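PDB 1O12: N-acetylglucosamine-6-phosphate deacetylase, which probably removes the acetyl group from N-acetylglucosamine 6-phosphate, giving glucosamine 6-phosphate and acetate with the help of one bound divalent metal ion. Local coordinates for residues V18-V21 with E27-G30; F81-G86 with V363-E368; N212-L217 with I222-A227; E248-V253 with R315-C320; D340-G343 with T349-D352. All blocks are in the same frame, centred on the assembly; numbering follows the deposited sequence.

Interaction 1: residues V18-V21 with E27-G30; sequences VLIV and EFTG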
# COMPACT_ATOMS: atom_id res chain seq x y z
N VAL A 18 -32.50 -16.69 10.99
CA VAL A 18 -31.56 -16.29 9.96
C VAL A 18 -30.21 -15.90 10.51
O VAL A 18 -30.05 -15.65 11.70
CB VAL A 18 -32.10 -15.08 9.11
CG1 VAL A 18 -33.13 -15.57 8.15
CG2 VAL A 18 -32.66 -13.96 10.01
N LEU A 19 -29.23 -15.88 9.62
CA LEU A 19 -27.91 -15.45 10.00
C LEU A 19 -27.97 -13.93 9.85
O LEU A 19 -27.80 -13.41 8.75
CB LEU A 19 -26.87 -16.00 9.04
CG LEU A 19 -25.47 -16.11 9.65
CD1 LEU A 19 -24.47 -16.44 8.52
CD2 LEU A 19 -25.09 -14.84 10.35
N ILE A 20 -28.26 -13.23 10.94
CA ILE A 20 -28.35 -11.77 10.94
C ILE A 20 -26.95 -11.14 10.83
O ILE A 20 -26.04 -11.51 11.57
CB ILE A 20 -28.98 -11.26 12.24
CG1 ILE A 20 -30.35 -11.91 12.42
CG2 ILE A 20 -29.06 -9.72 12.24
CD1 ILE A 20 -30.86 -11.84 13.88
N VAL A 21 -26.80 -10.17 9.95
CA VAL A 21 -25.51 -9.55 9.79
C VAL A 21 -25.57 -8.06 9.91
O VAL A 21 -26.13 -7.39 9.05
CB VAL A 21 -24.89 -9.89 8.43
CG1 VAL A 21 -23.50 -9.38 8.36
CG2 VAL A 21 -24.96 -11.40 8.17
N GLU A 27 -22.29 -10.84 13.38
CA GLU A 27 -23.23 -11.78 12.77
C GLU A 27 -23.70 -12.82 13.77
O GLU A 27 -22.93 -13.33 14.55
CB GLU A 27 -22.59 -12.45 11.57
CG GLU A 27 -21.21 -12.90 11.84
CD GLU A 27 -20.44 -13.12 10.57
OE1 GLU A 27 -20.60 -14.20 9.98
OE2 GLU A 27 -19.70 -12.20 10.17
N PHE A 28 -24.99 -13.14 13.73
CA PHE A 28 -25.55 -14.11 14.67
C PHE A 28 -26.94 -14.58 14.27
O PHE A 28 -27.67 -13.87 13.57
CB PHE A 28 -25.60 -13.46 16.05
CG PHE A 28 -26.28 -12.12 16.05
CD1 PHE A 28 -27.67 -12.03 16.04
CD2 PHE A 28 -25.52 -10.95 16.06
CE1 PHE A 28 -28.30 -10.78 16.02
CE2 PHE A 28 -26.15 -9.69 16.05
CZ PHE A 28 -27.54 -9.61 16.03
N THR A 29 -27.30 -15.79 14.69
CA THR A 29 -28.61 -16.33 14.36
C THR A 29 -29.65 -15.67 15.23
O THR A 29 -29.40 -15.34 16.39
CB THR A 29 -28.69 -17.85 14.58
OG1 THR A 29 -28.47 -18.14 15.97
CG2 THR A 29 -27.65 -18.56 13.74
N GLY A 30 -30.83 -15.47 14.66
CA GLY A 30 -31.91 -14.83 15.38
C GLY A 30 -33.10 -14.49 14.48
O GLY A 30 -33.26 -15.07 13.40
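The Phe-28 ring is met obliquely by Ile-20, whose CD1 lies 3.5 Å from CE1 while CG2 reaches toward CZ at 4.1 Å; Val-42 and Lys-44 of strand 38-44 also touch the Phe-28 side chain. The two residues are a hydrogen-bonded pair of an antiparallel beta hairpin, made by strands 18-22 and 26-35 in the part of the protein outside the barrel. Phe-28 CG sits between the backbone N and the carbonyl carbon (chi1 52°), which swings the ring back toward the partner strand. Val-18 and Gly-30 form the second hydrogen-bonded pair on this face. Gly-30 has no side chain, and Ile-20 CD1 fills that place, 3.5 Å from Gly-30 CA; a CB there would collide with it. On the other face, Leu-19 CD2 packs against Glu-27 CB at 3.7 Å, and the Glu-27 carboxylate runs on to Thr-323 through OE2. Thr-29, paired with Leu-19, directs OG1 to the carbonyl of Arg-45. The short segments run at 140° to each other, a marked twist, yet four backbone bonds hold the register. Strand 18-22 is central here, since Leu-19 and Val-21 bond on to Leu-53 of the parallel strand 52-59. Between the bonded pairs, Thr-29 CA approaches Val-18 O to 3.1 Å and Glu-27 CA approaches Ile-20 O to 3.1 Å, both as CA-H...O contacts.

Interaction 2: residues F81-G86 with V363-E368; sequences FLYSQG and VMTIKE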
# COMPACT_ATOMS: atom_id res chain seq x y z
N PHE A 81 -34.80 -3.31 -11.58
CA PHE A 81 -33.81 -4.38 -11.72
C PHE A 81 -32.93 -4.52 -10.48
O PHE A 81 -32.70 -5.63 -10.00
CB PHE A 81 -32.91 -4.15 -12.93
CG PHE A 81 -31.90 -5.22 -13.11
CD1 PHE A 81 -32.30 -6.51 -13.49
CD2 PHE A 81 -30.56 -5.00 -12.81
CE1 PHE A 81 -31.37 -7.57 -13.56
CE2 PHE A 81 -29.62 -6.05 -12.88
CZ PHE A 81 -30.03 -7.34 -13.26
N LEU A 82 -32.44 -3.39 -9.99
CA LEU A 82 -31.56 -3.36 -8.82
C LEU A 82 -32.06 -4.12 -7.60
O LEU A 82 -31.25 -4.64 -6.81
CB LEU A 82 -31.23 -1.91 -8.46
CG LEU A 82 -30.36 -1.28 -9.55
CD1 LEU A 82 -29.85 0.05 -9.08
CD2 LEU A 82 -29.20 -2.20 -9.90
N TYR A 83 -33.38 -4.20 -7.45
CA TYR A 83 -33.95 -4.92 -6.32
C TYR A 83 -33.55 -6.39 -6.42
O TYR A 83 -33.37 -7.06 -5.40
CB TYR A 83 -35.47 -4.76 -6.29
CG TYR A 83 -35.91 -3.39 -5.78
CD1 TYR A 83 -35.32 -2.83 -4.64
CD2 TYR A 83 -36.91 -2.66 -6.44
CE1 TYR A 83 -35.71 -1.58 -4.17
CE2 TYR A 83 -37.31 -1.40 -5.97
CZ TYR A 83 -36.71 -0.87 -4.85
OH TYR A 83 -37.05 0.36 -4.39
N SER A 84 -33.40 -6.88 -7.65
CA SER A 84 -33.00 -8.28 -7.86
C SER A 84 -31.53 -8.48 -7.55
O SER A 84 -31.03 -9.59 -7.66
CB SER A 84 -33.23 -8.69 -9.31
OG SER A 84 -32.32 -8.05 -10.17
N GLN A 85 -30.83 -7.41 -7.18
CA GLN A 85 -29.43 -7.52 -6.82
C GLN A 85 -29.31 -7.16 -5.35
O GLN A 85 -28.20 -7.05 -4.81
CB GLN A 85 -28.59 -6.56 -7.68
CG GLN A 85 -28.52 -6.97 -9.12
CD GLN A 85 -27.99 -8.37 -9.29
OE1 GLN A 85 -26.93 -8.68 -8.79
NE2 GLN A 85 -28.72 -9.21 -10.00
N GLY A 86 -30.46 -7.00 -4.70
CA GLY A 86 -30.50 -6.67 -3.29
C GLY A 86 -30.22 -5.21 -2.98
O GLY A 86 -30.13 -4.84 -1.81
N VAL A 363 -32.15 -13.77 -2.63
CA VAL A 363 -33.40 -14.49 -2.71
C VAL A 363 -34.57 -13.59 -2.31
O VAL A 363 -35.72 -13.93 -2.52
CB VAL A 363 -33.34 -15.82 -1.85
CG1 VAL A 363 -32.04 -15.91 -1.11
CG2 VAL A 363 -34.50 -15.91 -0.88
N MSE A 364 -34.30 -12.42 -1.76
CA MSE A 364 -35.39 -11.54 -1.37
C MSE A 364 -34.88 -10.18 -0.96
O MSE A 364 -33.89 -10.06 -0.22
CB MSE A 364 -36.19 -12.16 -0.23
CG MSE A 364 -37.37 -11.30 0.21
SE MSE A 364 -38.68 -12.18 1.43
CE MSE A 364 -38.40 -11.23 3.10
N THR A 365 -35.56 -9.14 -1.43
CA THR A 365 -35.16 -7.78 -1.10
C THR A 365 -36.35 -7.07 -0.48
O THR A 365 -37.48 -7.25 -0.90
CB THR A 365 -34.68 -7.03 -2.38
OG1 THR A 365 -33.60 -7.77 -2.98
CG2 THR A 365 -34.18 -5.63 -2.05
N ILE A 366 -36.07 -6.27 0.53
CA ILE A 366 -37.08 -5.52 1.24
C ILE A 366 -36.66 -4.07 1.27
O ILE A 366 -35.53 -3.78 1.63
CB ILE A 366 -37.22 -6.05 2.66
CG1 ILE A 366 -37.65 -7.53 2.58
CG2 ILE A 366 -38.17 -5.17 3.49
CD1 ILE A 366 -37.47 -8.32 3.85
N LYS A 367 -37.56 -3.17 0.88
CA LYS A 367 -37.32 -1.72 0.85
C LYS A 367 -38.44 -1.16 1.73
O LYS A 367 -39.61 -1.39 1.44
CB LYS A 367 -37.51 -1.20 -0.58
CG LYS A 367 -36.60 -0.10 -1.03
CD LYS A 367 -36.61 1.10 -0.12
CE LYS A 367 -35.63 2.14 -0.62
NZ LYS A 367 -34.90 2.86 0.46
N GLU A 368 -38.12 -0.45 2.80
CA GLU A 368 -39.19 0.06 3.65
C GLU A 368 -40.20 -1.05 3.99
O GLU A 368 -41.34 -1.00 3.53
CB GLU A 368 -39.94 1.19 2.94
CG GLU A 368 -39.33 2.55 3.13
CD GLU A 368 -39.33 2.99 4.59
OE1 GLU A 368 -40.43 3.25 5.13
OE2 GLU A 368 -38.24 3.07 5.20
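A type I turn from Tyr-83 to Gly-86 ends helix 75-83 in a Schellman motif, with Gly-86 at positive phi as the C-prime residue, and brings this end against Thr-365 in strand 362-367. Thr-365 OG1 donates to Tyr-83 O at 2.5 Å, a bond lying in the carbonyl plane. The same oxygen accepts from Gly-86 N at 3.0 Å, so two donors grip the helix-end carbonyl. With OG1 anti to the carbonyl carbon (chi1 -56°), the hydroxyl faces the helix, also 3.3 Å from Gly-86 CA, and CG2 lies obliquely 4.0 Å from Tyr-83 CD1. A valine in place of Thr-365 would probably leave Tyr-83 O without its side-chain donor in a buried setting. Two residues on, Lys-367 CG rests 3.4 Å from Tyr-83 OH, with CE1 next at 3.6 Å, its chain crossing the phenol at a slant. The polar ends part from there: Tyr-83 OH is hydrogen-bonded to Glu-79, and Lys-367 NZ forms a salt bridge with Asp-352. Strand 362-367 runs between the antiparallel strands 353-356 and 370-374; Phe-373 of the latter and Thr-88 of strand 87-93 touch Thr-365, and Gly-86 bonds through its backbone to Phe-57.

Interaction 3: residues N212-L217 with I222-A227; sequences NGLKPL and IGITGA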
# COMPACT_ATOMS: atom_id res chain seq x y z
N ASN A 212 -8.26 3.25 -10.60
CA ASN A 212 -8.39 3.61 -12.01
C ASN A 212 -8.55 5.13 -12.17
O ASN A 212 -9.28 5.77 -11.41
CB ASN A 212 -9.59 2.91 -12.66
CG ASN A 212 -9.74 1.44 -12.24
OD1 ASN A 212 -10.61 1.10 -11.41
ND2 ASN A 212 -8.90 0.57 -12.81
N GLY A 213 -7.87 5.71 -13.15
CA GLY A 213 -7.99 7.14 -13.39
C GLY A 213 -7.18 8.03 -12.46
O GLY A 213 -7.58 9.15 -12.15
N LEU A 214 -6.05 7.52 -12.00
CA LEU A 214 -5.19 8.29 -11.10
C LEU A 214 -3.73 8.06 -11.46
O LEU A 214 -3.38 7.08 -12.13
CB LEU A 214 -5.43 7.85 -9.66
CG LEU A 214 -6.87 8.01 -9.17
CD1 LEU A 214 -7.16 6.92 -8.13
CD2 LEU A 214 -7.10 9.42 -8.61
N LYS A 215 -2.87 8.99 -11.05
CA LYS A 215 -1.47 8.79 -11.32
C LYS A 215 -1.08 7.68 -10.33
O LYS A 215 -1.60 7.63 -9.20
CB LYS A 215 -0.67 10.05 -11.03
CG LYS A 215 0.79 9.95 -11.44
CD LYS A 215 1.05 10.49 -12.86
CE LYS A 215 1.02 12.02 -12.91
NZ LYS A 215 1.10 12.50 -14.31
N PRO A 216 -0.21 6.75 -10.75
CA PRO A 216 0.23 5.65 -9.89
C PRO A 216 1.00 6.15 -8.65
O PRO A 216 1.30 7.35 -8.50
CB PRO A 216 1.13 4.83 -10.80
CG PRO A 216 0.48 5.03 -12.16
CD PRO A 216 0.18 6.50 -12.15
N LEU A 217 1.32 5.21 -7.78
CA LEU A 217 2.07 5.49 -6.58
C LEU A 217 3.57 5.46 -6.91
O LEU A 217 4.12 4.45 -7.37
CB LEU A 217 1.74 4.44 -5.53
CG LEU A 217 2.48 4.51 -4.21
CD1 LEU A 217 1.71 5.39 -3.29
CD2 LEU A 217 2.61 3.11 -3.61
N ILE A 222 3.63 10.29 -3.88
CA ILE A 222 2.69 9.20 -3.72
C ILE A 222 1.34 9.50 -4.36
O ILE A 222 0.55 8.57 -4.63
CB ILE A 222 2.55 8.78 -2.22
CG1 ILE A 222 1.93 9.90 -1.40
CG2 ILE A 222 3.93 8.44 -1.66
CD1 ILE A 222 1.62 9.46 0.01
N GLY A 223 1.10 10.78 -4.62
CA GLY A 223 -0.13 11.22 -5.27
C GLY A 223 -1.44 10.84 -4.58
O GLY A 223 -1.47 10.46 -3.39
N ILE A 224 -2.53 10.97 -5.33
CA ILE A 224 -3.86 10.64 -4.79
C ILE A 224 -3.92 9.17 -4.40
O ILE A 224 -4.55 8.81 -3.41
CB ILE A 224 -5.01 10.90 -5.83
CG1 ILE A 224 -5.21 12.40 -6.05
CG2 ILE A 224 -6.32 10.30 -5.30
CD1 ILE A 224 -6.65 12.75 -6.43
N THR A 225 -3.28 8.32 -5.19
CA THR A 225 -3.28 6.88 -4.92
C THR A 225 -2.63 6.63 -3.58
O THR A 225 -3.09 5.78 -2.81
CB THR A 225 -2.48 6.15 -6.01
OG1 THR A 225 -2.98 6.57 -7.28
CG2 THR A 225 -2.58 4.65 -5.86
N GLY A 226 -1.57 7.38 -3.31
CA GLY A 226 -0.85 7.24 -2.06
C GLY A 226 -1.63 7.81 -0.91
O GLY A 226 -1.62 7.26 0.20
N ALA A 227 -2.31 8.92 -1.16
CA ALA A 227 -3.15 9.54 -0.14
C ALA A 227 -4.23 8.53 0.18
O ALA A 227 -4.50 8.25 1.35
CB ALA A 227 -3.77 10.81 -0.67
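Leu-214 and Ile-224 cross at about a right angle, with Leu-214 CD2 set 3.5 Å from Ile-224 CG2 and close to CB and CD1 as well, so one methyl meets the branched side chain at several points. Leu-217 works at the other end of the contact. Its CG is anti to the backbone N (chi1 177°), and with the turn at chi2 (89°) this brings CD1 to 3.4 Å from Gly-226 CA and 3.7 Å from Ile-222 CB; a side chain at Gly-226 would be tight there. Between these apolar pairs Thr-225 OG1 donates to Lys-215 O at 2.6 Å, the donor tilted 21° from the carbonyl plane. In this amidohydrolase of TIM-barrel type, the 212-217 loop follows strand 206-207 and leads into helix 223-230. Asn-212 and Gly-213 at its start are predicted to bind substrate, and the Leu-214 side chain lies about 6 Å from that of the iron ligand His-209. Replacing Thr-225 with an alanine is likely to leave Lys-215 O without this donor and the middle of the loop less firmly tied to the helix. Leu-217 also packs on Leu-252 of the second subunit, and Pro-216 on that subunit's own Leu-217.

Interaction 4: residues E248-V253 with R315-C320; sequences EMVKLV and RKFTGC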
# COMPACT_ATOMS: atom_id res chain seq x y z
N GLU A 248 -5.33 -9.93 -6.87
CA GLU A 248 -4.23 -9.55 -5.98
C GLU A 248 -4.33 -8.08 -5.51
O GLU A 248 -4.11 -7.80 -4.33
CB GLU A 248 -2.88 -9.77 -6.66
CG GLU A 248 -2.64 -11.21 -7.06
CD GLU A 248 -3.57 -11.65 -8.20
OE1 GLU A 248 -3.69 -10.91 -9.20
OE2 GLU A 248 -4.16 -12.76 -8.09
N MSE A 249 -4.67 -7.15 -6.40
CA MSE A 249 -4.82 -5.75 -6.03
C MSE A 249 -5.88 -5.57 -4.95
O MSE A 249 -5.65 -4.89 -3.93
CB MSE A 249 -5.25 -4.91 -7.23
CG MSE A 249 -4.31 -3.77 -7.57
SE MSE A 249 -3.73 -2.60 -6.09
CE MSE A 249 -3.26 -1.04 -7.18
N VAL A 250 -7.06 -6.14 -5.22
CA VAL A 250 -8.16 -6.09 -4.28
C VAL A 250 -7.66 -6.62 -2.93
O VAL A 250 -7.92 -6.03 -1.88
CB VAL A 250 -9.35 -6.99 -4.73
CG1 VAL A 250 -10.42 -7.01 -3.66
CG2 VAL A 250 -9.92 -6.47 -6.04
N LYS A 251 -6.96 -7.75 -2.97
CA LYS A 251 -6.44 -8.33 -1.73
C LYS A 251 -5.51 -7.35 -1.03
O LYS A 251 -5.51 -7.27 0.19
CB LYS A 251 -5.69 -9.62 -2.02
CG LYS A 251 -5.87 -10.67 -0.94
CD LYS A 251 -5.41 -12.06 -1.44
CE LYS A 251 -6.18 -12.49 -2.71
NZ LYS A 251 -5.75 -13.82 -3.27
N LEU A 252 -4.73 -6.61 -1.80
CA LEU A 252 -3.82 -5.61 -1.26
C LEU A 252 -4.59 -4.41 -0.67
O LEU A 252 -4.35 -4.01 0.47
CB LEU A 252 -2.85 -5.12 -2.35
CG LEU A 252 -1.87 -4.00 -1.96
CD1 LEU A 252 -1.16 -4.35 -0.62
CD2 LEU A 252 -0.87 -3.77 -3.11
N VAL A 253 -5.51 -3.85 -1.43
CA VAL A 253 -6.28 -2.72 -0.90
C VAL A 253 -7.00 -3.15 0.38
O VAL A 253 -7.05 -2.41 1.38
CB VAL A 253 -7.30 -2.19 -1.91
CG1 VAL A 253 -8.12 -1.11 -1.25
CG2 VAL A 253 -6.58 -1.66 -3.12
N ARG A 315 -15.91 -11.02 -1.57
CA ARG A 315 -15.82 -12.04 -0.54
C ARG A 315 -14.82 -13.13 -0.91
O ARG A 315 -14.09 -13.61 -0.05
CB ARG A 315 -17.18 -12.68 -0.32
CG ARG A 315 -17.14 -13.72 0.78
CD ARG A 315 -18.25 -14.71 0.64
NE ARG A 315 -18.59 -15.29 1.92
CZ ARG A 315 -19.45 -16.28 2.11
NH1 ARG A 315 -20.08 -16.81 1.07
NH2 ARG A 315 -19.70 -16.73 3.34
N LYS A 316 -14.78 -13.52 -2.18
CA LYS A 316 -13.87 -14.57 -2.60
C LYS A 316 -12.43 -14.08 -2.68
O LYS A 316 -11.51 -14.79 -2.30
CB LYS A 316 -14.31 -15.11 -3.95
CG LYS A 316 -13.41 -16.21 -4.52
CD LYS A 316 -13.65 -16.34 -6.02
CE LYS A 316 -15.16 -16.24 -6.36
NZ LYS A 316 -15.51 -15.16 -7.38
N PHE A 317 -12.25 -12.87 -3.20
CA PHE A 317 -10.91 -12.33 -3.34
C PHE A 317 -10.21 -12.15 -2.00
O PHE A 317 -9.03 -12.47 -1.87
CB PHE A 317 -10.97 -10.97 -4.06
CG PHE A 317 -11.40 -11.05 -5.50
CD1 PHE A 317 -11.75 -9.90 -6.19
CD2 PHE A 317 -11.42 -12.28 -6.18
CE1 PHE A 317 -12.12 -9.96 -7.55
CE2 PHE A 317 -11.79 -12.36 -7.53
CZ PHE A 317 -12.14 -11.19 -8.22
N THR A 318 -10.96 -11.70 -1.00
CA THR A 318 -10.38 -11.41 0.30
C THR A 318 -10.56 -12.44 1.40
O THR A 318 -9.76 -12.51 2.32
CB THR A 318 -10.93 -10.07 0.86
OG1 THR A 318 -12.27 -10.25 1.34
CG2 THR A 318 -10.91 -8.98 -0.21
N GLY A 319 -11.63 -13.23 1.33
CA GLY A 319 -11.86 -14.18 2.39
C GLY A 319 -12.37 -13.46 3.63
O GLY A 319 -12.28 -13.99 4.73
N CYS A 320 -12.92 -12.26 3.46
CA CYS A 320 -13.42 -11.50 4.62
C CYS A 320 -14.70 -12.13 5.17
O CYS A 320 -15.28 -13.04 4.58
CB CYS A 320 -13.73 -10.06 4.23
SG CYS A 320 -15.17 -9.98 3.13
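Val-250 of helix 247-257 fits against Phe-317 and Thr-318 at the end of helix 307-318, and this is the closely packed, apolar part of the contact. Its two methyls divide the work. CG2 approaches the Phe-317 ring obliquely, 3.9 Å from CD1, while CG1 lies between Phe-317 CB and Thr-318 CG2, 4.0 Å from each. With CG1 anti to the backbone N (chi1 175°), both branches are spread toward the neighbouring helix. Phe-314, one turn back in that helix, and Leu-245 also touch Val-250, so the valine is buried, and Phe-317 is further covered by Arg-247. The other side is more polar and more open to solvent. There the partly exposed Lys-251 runs alongside the helix end, its CE 3.0 Å from Phe-317 O, a carbon-to-oxygen approach; NZ stays 3.8 Å from that oxygen and makes no hydrogen bond with it. The lysine also packs on Leu-230 of the second subunit. Near it the helix stops: Gly-319, exposed and at positive phi, is the first residue to leave the helical angles, and Thr-318 OG1 accepts from Cys-320 N at 3.0 Å in an ST turn while also bonding to Phe-314 O. The side chain of Val-250 is about 8 Å from that of His-244, predicted to bind substrate. Helices 247-257 and 307-318 pack side by side in the outer helical layer of the TIM barrel, as in other amidohydrolases.

Interaction 5: residues D340-G343 with T349-D352; sequences DDRG and TRAD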
# COMPACT_ATOMS: atom_id res chain seq x y z
N ASP A 340 -28.09 7.81 8.40
CA ASP A 340 -28.04 7.31 9.75
C ASP A 340 -28.98 6.18 10.15
O ASP A 340 -28.74 5.51 11.16
CB ASP A 340 -28.20 8.48 10.71
CG ASP A 340 -27.23 9.62 10.39
OD1 ASP A 340 -26.09 9.34 9.90
OD2 ASP A 340 -27.59 10.80 10.63
N ASP A 341 -30.03 5.95 9.37
CA ASP A 341 -30.98 4.89 9.69
C ASP A 341 -31.01 3.82 8.59
O ASP A 341 -32.04 3.21 8.34
CB ASP A 341 -32.39 5.47 9.84
CG ASP A 341 -32.54 6.36 11.06
OD1 ASP A 341 -33.61 7.04 11.17
OD2 ASP A 341 -31.61 6.40 11.90
N ARG A 342 -29.88 3.63 7.93
CA ARG A 342 -29.78 2.65 6.85
C ARG A 342 -28.45 1.92 7.09
O ARG A 342 -27.68 2.33 7.94
CB ARG A 342 -29.73 3.39 5.51
CG ARG A 342 -30.74 2.96 4.48
CD ARG A 342 -32.14 3.35 4.87
NE ARG A 342 -32.35 4.80 4.89
CZ ARG A 342 -32.28 5.59 3.82
NH1 ARG A 342 -32.00 5.08 2.63
NH2 ARG A 342 -32.52 6.90 3.94
N GLY A 343 -28.21 0.84 6.36
CA GLY A 343 -26.96 0.09 6.49
C GLY A 343 -26.81 -0.66 7.80
O GLY A 343 -25.71 -1.01 8.21
N THR A 349 -33.89 1.42 13.19
CA THR A 349 -33.50 1.81 11.84
C THR A 349 -34.47 1.37 10.73
O THR A 349 -35.40 0.58 10.97
CB THR A 349 -32.10 1.28 11.53
OG1 THR A 349 -32.14 -0.15 11.44
CG2 THR A 349 -31.13 1.68 12.65
N ARG A 350 -34.25 1.88 9.52
CA ARG A 350 -35.09 1.54 8.38
C ARG A 350 -34.94 0.09 7.92
O ARG A 350 -33.83 -0.45 7.83
CB ARG A 350 -34.79 2.47 7.20
CG ARG A 350 -34.86 3.95 7.55
CD ARG A 350 -36.28 4.43 7.77
NE ARG A 350 -36.90 4.96 6.54
CZ ARG A 350 -36.49 6.05 5.87
NH1 ARG A 350 -35.45 6.78 6.28
NH2 ARG A 350 -37.16 6.42 4.77
N ALA A 351 -36.07 -0.54 7.61
CA ALA A 351 -36.03 -1.91 7.15
C ALA A 351 -35.68 -2.09 5.66
O ALA A 351 -36.50 -2.53 4.87
CB ALA A 351 -37.35 -2.62 7.47
N ASP A 352 -34.46 -1.71 5.27
CA ASP A 352 -34.01 -1.96 3.89
C ASP A 352 -33.11 -3.18 4.10
O ASP A 352 -32.04 -3.09 4.72
CB ASP A 352 -33.23 -0.76 3.32
CG ASP A 352 -34.14 0.44 2.98
OD1 ASP A 352 -35.38 0.28 2.99
OD2 ASP A 352 -33.60 1.55 2.70
O HOH W 1 -30.57 -0.93 5.63
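Arg-350 leans on Asp-341 from its first side-chain atom outward, while its backbone N donates to Asp-341 O at 2.8 Å. CB lies 3.1 Å from Asp-341 O and also meets Arg-342 CD. CG, set anti to the carbonyl carbon (chi1 -53°), lies beyond the Asp-341 carbonyl oxygen, 3.0 Å from O and tilted out of the carbonyl plane, and also meets Asp-341 CB. Beyond, the chain bends at chi2 and chi3, and NE leaves the pair to form a salt bridge with Glu-368 OE2. At the tip, NH1 stands 3.8 Å from Arg-342 NH2. The two arginines lie side by side and point the same way with their guanidinium planes 66° apart; these like charges are probably offset by Glu-368, paired with Arg-350, and Asp-352, beside Arg-342. The contact closes the loop between helix 322-336 and strand 353-356, in a protein of the TIM-barrel amidohydrolase family, and Thr-349 and Ala-351 bond through their backbones to Ile-39 and Gly-37. Ala-351 is the centre of an inverse gamma turn, and Asp-352 follows it facing Arg-342. Asp-352 OD2, shared with Lys-367, lies nearest the methylene CD of Arg-342, at 3.2 Å, and its salt bridge with NH1 is long, 3.9 Å, with the guanidinium and carboxylate planes 80° apart. OD1 accepts from Glu-368 N, so the carboxylate is mainly held from outside the loop. Across the foot of the contact a water accepts from Gly-343 N at 3.0 Å and donates to Asp-352 O at 2.8 Å.

Interactions 2 and 3 are buried, interactions 1 and 4 partly so, and interaction 5 lies at the surface. The chemistry follows: a threonine hydroxyl on a backbone carbonyl ties each buried contact, paired strand backbones hold interaction 1, aliphatic and aromatic packing carries interaction 4, and interaction 5 combines a backbone hydrogen bond, charged groups and a water. Interactions 2 and 5 touch directly, the acidic and basic residues of 349-352 joining 367-368 by two salt bridges and a probable hydrogen bond; interaction 1, about 6 Å from interaction 5 at the nearest atoms, lies on the same side of the chain's centre. Interactions 3 and 4, in contrast, both reach the second subunit, and interaction 3 begins at predicted substrate-binding residues.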